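Local coordinates for protein C-glycoside 3-oxidase (Microbacterium trichothecenolyticum, PDB 7DVE) that oxidises the C3 hydroxyl of the sugar in C-glycosides such as isoorientin and mangiferin, using FAD and passing the electrons to oxygen, at residues A[196-201]-A[330-335]; A[278-283]-A[393-398]. One frame throughout, in Å; residues are numbered along the deposited sequence.

Contacts 1 and 2 lie on opposite sides of the centre of this GMC oxidoreductase, their centres 36 Å apart, and illustrate two ways of joining distant pieces of one chain. Contact 1 ties two strands of the large antiparallel sheet through backbone hydrogen bonds, with a methionine, a proline and a glutamine gathered round a tryptophan; contact 2 sets a helix against a strand of a separate two-stranded sheet, and its one hydrogen bond comes from a side-chain amide. They have no element in common. Both are partly buried, mixing buried and partly exposed residues, and in each a leucine side chain approaches the FAD, Leu200 at about 6 Å and Leu280 at about 5 Å between nearest atoms.

Contact 1 (A[196-201]-A[330-335]); sequences QRMPLA and VTWVPF
A chi1 of 175° swings the Trp332 indole opposite its own amide nitrogen, alongside the side chain of Gln196, whose CG sits between N and the carbonyl carbon (chi1 49°) with the chain extended beyond it. The two side chains run side by side, pointing the same way, with OE1 of Gln196 3.6 Å from CZ3 of Trp332 and the amide turned 49° from the indole plane. The backbones pair as antiparallel strands. Gln196 and Trp332 form a hydrogen-bonded pair: Trp332 N gives a nearly straight bond of 2.9 Å to Gln196 O, and the return bond from Gln196 N to Trp332 O is longer. Next comes the non-hydrogen-bonded pair of Arg197 and Thr331, after which Met198 N bonds to Val330 O at 3.0 Å. Two successive turns fold the Met198 side chain, which crosses the tryptophan at about a right angle; SD of Met198, 4.3 Å from the centroid of the five-membered ring of Trp332, makes an oblique Met-aromatic contact. Pro199 brings CD to 3.5 Å from CE3 of Trp332. On one indole face lies CG of Pro334, near the margin of the ring. Val330 divides its methyls, CG1 meeting CB of Met198 and CG2 the branches of Leu200. NE2 of Gln196 bonds to Arg194 O, and Arg197 forms a salt bridge with Asp169. Within the large antiparallel sheet, strand 330-333 runs between strands 196-204 and 341-347; Met198 touches His342 and Gln344 of the latter, while helix 176-183 packs against Thr331 and Val333.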
# COMPACT_ATOMS: atom_id res chain seq x y z
N GLN A 196 0.10 10.74 18.96
CA GLN A 196 -0.98 9.81 19.31
C GLN A 196 -0.56 8.41 18.86
O GLN A 196 0.48 8.23 18.23
CB GLN A 196 -2.31 10.23 18.67
CG GLN A 196 -2.23 10.55 17.15
CD GLN A 196 -3.54 11.10 16.63
OE1 GLN A 196 -4.52 10.36 16.49
NE2 GLN A 196 -3.58 12.41 16.39
N ARG A 197 -1.40 7.41 19.19
CA ARG A 197 -1.10 6.06 18.75
C ARG A 197 -1.26 5.96 17.24
O ARG A 197 -2.12 6.62 16.65
CB ARG A 197 -2.03 5.04 19.41
CG ARG A 197 -2.02 5.06 20.92
CD ARG A 197 -3.45 4.88 21.42
NE ARG A 197 -3.48 4.38 22.78
CZ ARG A 197 -3.67 5.17 23.83
NH1 ARG A 197 -3.76 6.49 23.68
NH2 ARG A 197 -3.79 4.64 25.04
N MET A 198 -0.44 5.15 16.61
CA MET A 198 -0.66 4.92 15.20
C MET A 198 -1.88 4.01 15.04
O MET A 198 -1.97 2.99 15.71
CB MET A 198 0.55 4.28 14.52
CG MET A 198 0.31 4.08 13.03
SD MET A 198 0.29 5.64 12.14
CE MET A 198 2.05 6.00 12.06
N PRO A 199 -2.84 4.35 14.18
CA PRO A 199 -3.89 3.37 13.86
C PRO A 199 -3.30 2.28 12.97
O PRO A 199 -2.65 2.58 11.97
CB PRO A 199 -4.97 4.19 13.14
CG PRO A 199 -4.59 5.63 13.30
CD PRO A 199 -3.15 5.71 13.72
N LEU A 200 -3.50 1.02 13.36
CA LEU A 200 -2.78 -0.10 12.75
C LEU A 200 -3.73 -1.16 12.23
O LEU A 200 -4.70 -1.52 12.90
CB LEU A 200 -1.80 -0.75 13.75
CG LEU A 200 -0.54 -0.03 14.22
CD1 LEU A 200 0.13 -0.80 15.38
CD2 LEU A 200 0.50 0.23 13.03
N ALA A 201 -3.41 -1.71 11.06
CA ALA A 201 -4.19 -2.80 10.48
C ALA A 201 -3.64 -4.09 11.05
O ALA A 201 -2.75 -4.73 10.47
CB ALA A 201 -4.11 -2.77 8.96
N VAL A 330 3.73 1.50 18.01
CA VAL A 330 3.90 2.45 16.91
C VAL A 330 3.18 3.74 17.31
O VAL A 330 1.99 3.71 17.65
CB VAL A 330 3.35 1.91 15.57
CG1 VAL A 330 3.68 2.85 14.42
CG2 VAL A 330 3.90 0.51 15.27
N THR A 331 3.91 4.84 17.29
CA THR A 331 3.38 6.18 17.50
C THR A 331 3.39 6.97 16.19
O THR A 331 4.31 6.84 15.36
CB THR A 331 4.19 6.94 18.55
OG1 THR A 331 4.21 6.22 19.77
CG2 THR A 331 3.61 8.32 18.80
N TRP A 332 2.39 7.83 16.07
CA TRP A 332 2.09 8.62 14.90
C TRP A 332 2.34 10.09 15.21
O TRP A 332 1.80 10.62 16.17
CB TRP A 332 0.64 8.40 14.50
CG TRP A 332 0.13 9.22 13.37
CD1 TRP A 332 0.87 9.83 12.39
CD2 TRP A 332 -1.25 9.49 13.07
NE1 TRP A 332 0.04 10.47 11.51
CE2 TRP A 332 -1.27 10.29 11.90
CE3 TRP A 332 -2.47 9.15 13.68
CZ2 TRP A 332 -2.45 10.74 11.33
CZ3 TRP A 332 -3.64 9.60 13.12
CH2 TRP A 332 -3.63 10.39 11.95
N VAL A 333 3.18 10.74 14.40
CA VAL A 333 3.43 12.18 14.48
C VAL A 333 2.82 12.79 13.22
O VAL A 333 3.43 12.74 12.15
CB VAL A 333 4.92 12.51 14.58
CG1 VAL A 333 5.10 14.00 14.95
CG2 VAL A 333 5.61 11.59 15.59
N PRO A 334 1.61 13.36 13.32
CA PRO A 334 0.83 13.66 12.12
C PRO A 334 1.39 14.79 11.27
O PRO A 334 1.98 15.75 11.77
CB PRO A 334 -0.55 14.03 12.68
CG PRO A 334 -0.60 13.31 14.00
CD PRO A 334 0.79 13.36 14.55
N PHE A 335 1.21 14.62 9.96
CA PHE A 335 1.38 15.67 8.97
C PHE A 335 0.49 16.89 9.26
O PHE A 335 -0.70 16.74 9.58
CB PHE A 335 1.03 15.08 7.59
CG PHE A 335 1.09 16.07 6.45
CD1 PHE A 335 0.02 16.95 6.20
CD2 PHE A 335 2.20 16.11 5.61
CE1 PHE A 335 0.08 17.85 5.15
CE2 PHE A 335 2.25 17.00 4.54
CZ PHE A 335 1.19 17.88 4.31

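Contact 2 (A[278-283]-A[393-398]); sequences PQLLWA and YGMPAM
Gln279 reaches from the helix to segment 393-398, and its extended side chain crosses that of Met395 obliquely. CD of Gln279 lies 3.4 Å from CB of Met395, while NE2 of Gln279 donates a nearly straight hydrogen bond of 2.8 Å to Pro396 O. This acceptor lies in the amide plane of Gln279, yet NE2 stands above the carbonyl plane of Pro396, 42° out of it. A second bond from NE2, to Asp391, helps fix the rotation of the amide. Replacing Gln279 with a leucine would probably leave Pro396 O and Asp391 without their shared donor at this buried spot. Met395, its chain twice bent, folds so that CE rests on the helix, 3.9 Å from CB of Ala283 and near Leu280. CG of Pro396 lies 3.8 Å from CB of Ala283, and the same atom meets the rim of the Trp282 indole roughly in plane, 4.1 Å from CD1 of Trp282. From the other end of the segment, extended Met398 reaches the Gln279 amide with CE. The strand beginning at Pro396 belongs to the antiparallel two-stranded sheet of 382-386 and 396-401. Leu280 packs on Val237, an FAD-binding residue, and helix 276-283 follows strand 267-270 of the five-stranded parallel sheet, an arrangement consistent with the Rossmann-like FAD-binding fold of GMC oxidoreductases.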
# COMPACT_ATOMS: atom_id res chain seq x y z
N PRO A 278 -1.13 1.00 -14.67
CA PRO A 278 -0.85 1.68 -15.96
C PRO A 278 -0.24 0.76 -16.99
O PRO A 278 -0.56 0.89 -18.18
CB PRO A 278 0.13 2.81 -15.58
CG PRO A 278 0.02 2.96 -14.12
CD PRO A 278 -0.40 1.63 -13.55
N GLN A 279 0.63 -0.18 -16.58
CA GLN A 279 1.18 -1.16 -17.52
C GLN A 279 0.07 -1.91 -18.26
O GLN A 279 0.08 -1.98 -19.50
CB GLN A 279 2.07 -2.15 -16.77
CG GLN A 279 2.89 -3.07 -17.67
CD GLN A 279 3.70 -4.06 -16.88
OE1 GLN A 279 3.24 -4.61 -15.87
NE2 GLN A 279 4.93 -4.30 -17.32
N LEU A 280 -0.88 -2.48 -17.52
CA LEU A 280 -1.95 -3.25 -18.14
C LEU A 280 -2.80 -2.37 -19.04
O LEU A 280 -3.17 -2.79 -20.15
CB LEU A 280 -2.80 -3.93 -17.06
CG LEU A 280 -4.10 -4.57 -17.53
CD1 LEU A 280 -3.83 -5.62 -18.60
CD2 LEU A 280 -4.84 -5.18 -16.33
N LEU A 281 -3.11 -1.15 -18.60
CA LEU A 281 -3.92 -0.26 -19.43
C LEU A 281 -3.19 0.11 -20.72
O LEU A 281 -3.79 0.11 -21.80
CB LEU A 281 -4.33 1.00 -18.65
CG LEU A 281 -5.20 0.94 -17.37
CD1 LEU A 281 -6.09 2.17 -17.22
CD2 LEU A 281 -6.02 -0.33 -17.27
N TRP A 282 -1.89 0.39 -20.64
CA TRP A 282 -1.10 0.68 -21.84
C TRP A 282 -1.09 -0.52 -22.79
O TRP A 282 -1.35 -0.37 -23.98
CB TRP A 282 0.33 1.07 -21.45
CG TRP A 282 1.26 1.26 -22.63
CD1 TRP A 282 2.01 0.30 -23.25
CD2 TRP A 282 1.55 2.49 -23.30
NE1 TRP A 282 2.73 0.86 -24.28
CE2 TRP A 282 2.47 2.20 -24.33
CE3 TRP A 282 1.12 3.81 -23.13
CZ2 TRP A 282 2.96 3.18 -25.19
CZ3 TRP A 282 1.59 4.79 -24.00
CH2 TRP A 282 2.50 4.47 -25.02
N ALA A 283 -0.81 -1.71 -22.26
CA ALA A 283 -0.85 -2.92 -23.07
C ALA A 283 -2.20 -3.13 -23.73
O ALA A 283 -2.27 -3.73 -24.81
CB ALA A 283 -0.48 -4.14 -22.23
N TYR A 393 7.20 -11.05 -16.97
CA TYR A 393 5.85 -11.52 -17.27
C TYR A 393 5.45 -11.32 -18.73
O TYR A 393 4.33 -11.71 -19.12
CB TYR A 393 4.84 -10.80 -16.36
CG TYR A 393 5.00 -11.10 -14.88
CD1 TYR A 393 4.56 -12.30 -14.35
CD2 TYR A 393 5.58 -10.17 -14.01
CE1 TYR A 393 4.69 -12.57 -13.00
CE2 TYR A 393 5.71 -10.45 -12.66
CZ TYR A 393 5.26 -11.65 -12.16
OH TYR A 393 5.37 -11.95 -10.83
N GLY A 394 6.31 -10.72 -19.55
CA GLY A 394 5.96 -10.43 -20.93
C GLY A 394 5.07 -9.23 -21.14
O GLY A 394 4.49 -9.10 -22.23
N MET A 395 4.94 -8.43 -20.22
CA MET A 395 4.24 -7.16 -20.15
C MET A 395 5.19 -6.05 -20.55
O MET A 395 6.40 -6.18 -20.37
CB MET A 395 3.72 -6.92 -18.73
CG MET A 395 2.53 -7.80 -18.33
SD MET A 395 1.24 -8.00 -19.58
CE MET A 395 0.25 -6.54 -19.29
N PRO A 396 4.68 -4.95 -21.12
CA PRO A 396 5.58 -3.93 -21.68
C PRO A 396 6.50 -3.37 -20.60
O PRO A 396 6.05 -3.00 -19.51
CB PRO A 396 4.64 -2.87 -22.24
CG PRO A 396 3.30 -3.48 -22.31
CD PRO A 396 3.29 -4.79 -21.57
N ALA A 397 7.80 -3.36 -20.91
CA ALA A 397 8.79 -2.99 -19.91
C ALA A 397 8.66 -1.53 -19.54
O ALA A 397 8.29 -0.69 -20.37
CB ALA A 397 10.21 -3.30 -20.42
N MET A 398 8.94 -1.22 -18.27
CA MET A 398 8.83 0.12 -17.71
C MET A 398 10.14 0.87 -17.77
O MET A 398 11.23 0.31 -17.59
CB MET A 398 8.35 0.10 -16.24
CG MET A 398 7.36 -0.97 -15.85
SD MET A 398 7.08 -0.96 -14.06
CE MET A 398 5.39 -1.59 -14.02